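PDB 4GGT: bradavidin 2 from Bradyrhizobium japonicum, which probably binds biotin within an avidin-type eight-stranded antiparallel beta barrel. Local coordinates for residues 79-82 with 87-90. Numbering follows the deposited sequence.
Sequences VGTI and MPTS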
loop_
_atom_site.group_PDB
_atom_site.type_symbol
_atom_site.label_atom_id
_atom_site.label_comp_id
_atom_site.label_asym_id
_atom_site.label_seq_id
_atom_site.Cartn_x
_atom_site.Cartn_y
_atom_site.Cartn_z
ATOM N N VAL A 79 -4.193 4.253 5.213
ATOM C CA VAL A 79 -4.784 3.997 6.497
ATOM C C VAL A 79 -6.232 3.528 6.213
ATOM O O VAL A 79 -6.882 4.041 5.299
ATOM C CB VAL A 79 -4.695 5.225 7.455
ATOM C CG1 VAL A 79 -5.147 6.528 6.751
ATOM C CG2 VAL A 79 -5.446 4.944 8.751
ATOM N N GLY A 80 -6.677 2.512 6.927
ATOM C CA GLY A 80 -8.005 1.953 6.670
ATOM C C GLY A 80 -8.399 0.880 7.654
ATOM O O GLY A 80 -7.978 0.881 8.824
ATOM N N THR A 81 -9.182 -0.062 7.165
ATOM C CA THR A 81 -9.737 -1.105 8.032
ATOM C C THR A 81 -9.943 -2.339 7.197
ATOM O O THR A 81 -9.845 -2.282 5.971
ATOM C CB THR A 81 -11.106 -0.691 8.679
ATOM O OG1 THR A 81 -12.067 -0.457 7.645
ATOM C CG2 THR A 81 -10.973 0.566 9.488
ATOM N N ILE A 82 -10.196 -3.461 7.862
ATOM C CA ILE A 82 -10.478 -4.705 7.180
ATOM C C ILE A 82 -11.892 -5.142 7.520
ATOM O O ILE A 82 -12.244 -5.235 8.698
ATOM C CB ILE A 82 -9.472 -5.822 7.570
ATOM C CG1 ILE A 82 -8.042 -5.399 7.227
ATOM C CG2 ILE A 82 -9.782 -7.091 6.821
ATOM C CD1 ILE A 82 -7.030 -5.898 8.200
ATOM N N MET A 87 -10.800 -4.106 1.958
ATOM C CA MET A 87 -9.942 -3.303 2.789
ATOM C C MET A 87 -10.038 -1.864 2.290
ATOM O O MET A 87 -9.203 -1.405 1.489
ATOM C CB MET A 87 -8.486 -3.809 2.731
ATOM C CG MET A 87 -7.532 -2.977 3.564
ATOM S SD MET A 87 -5.804 -3.333 3.218
ATOM C CE MET A 87 -5.600 -5.012 3.708
ATOM N N PRO A 88 -11.055 -1.134 2.761
ATOM C CA PRO A 88 -11.132 0.248 2.328
ATOM C C PRO A 88 -10.054 1.091 2.989
ATOM O O PRO A 88 -9.754 0.904 4.149
ATOM C CB PRO A 88 -12.537 0.687 2.785
ATOM C CG PRO A 88 -12.822 -0.194 4.015
ATOM C CD PRO A 88 -12.129 -1.512 3.707
ATOM N N THR A 89 -9.493 2.044 2.254
ATOM C CA THR A 89 -8.387 2.844 2.785
ATOM C C THR A 89 -8.429 4.245 2.193
ATOM O O THR A 89 -9.044 4.474 1.130
ATOM C CB THR A 89 -6.991 2.277 2.379
ATOM O OG1 THR A 89 -6.869 2.313 0.945
ATOM C CG2 THR A 89 -6.740 0.873 2.919
ATOM N N SER A 90 -7.801 5.189 2.894
ATOM C CA SER A 90 -7.480 6.487 2.284
ATOM C C SER A 90 -5.955 6.548 2.174
ATOM O O SER A 90 -5.264 5.904 2.944
ATOM C CB SER A 90 -7.972 7.663 3.118
ATOM O OG SER A 90 -7.452 7.638 4.455
#
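Val79 and Ser90 form an antiparallel hydrogen-bonded pair: Val79 N reaches Ser90 O at 3.0 Å, and Ser90 N returns to Val79 O at 2.8 Å with an N-H...O angle of 157°. On the same face, Val79 CG1 lies 3.4 Å from Ser90 OG; a chi1 of 48° sets this methyl between its own N and carbonyl carbon, on the side of the serine. The next pair, Gly80 with Thr89, is non-hydrogen-bonded and close, 4.0 Å from CA to CA, and Gly80 CA lies 3.2 Å from Pro88 O with no side chain between them. Pro88 O receives the Thr81 N-H at 3.2 Å, almost in line with its C=O (171°), while the proline ring sets CD 3.3 Å from Thr81 O and its CG near the Thr81 hydroxyl. With Pro88 replaced by alanine, the ring wall beside Thr81 would be gone, and the Thr81 hydroxyl and carbonyl would probably be left with a gap on that side, although the Pro88 O bond could persist. Beyond Thr81, Ile82 CG1 approaches Met87 CE at 4.3 Å, both side chains also touching Trp16 and Leu63. The polar end of Thr89 is engaged outside the hairpin, its OG1 hydrogen-bonded to Asp109 O, the backbone of a residue known to bind biotin. This end of the 74-80/86-95 hairpin thus rests on three backbone hydrogen bonds and CA-H...O contacts, with one loose apolar contact added at the turn end and the second strand tied to a biotin-site residue.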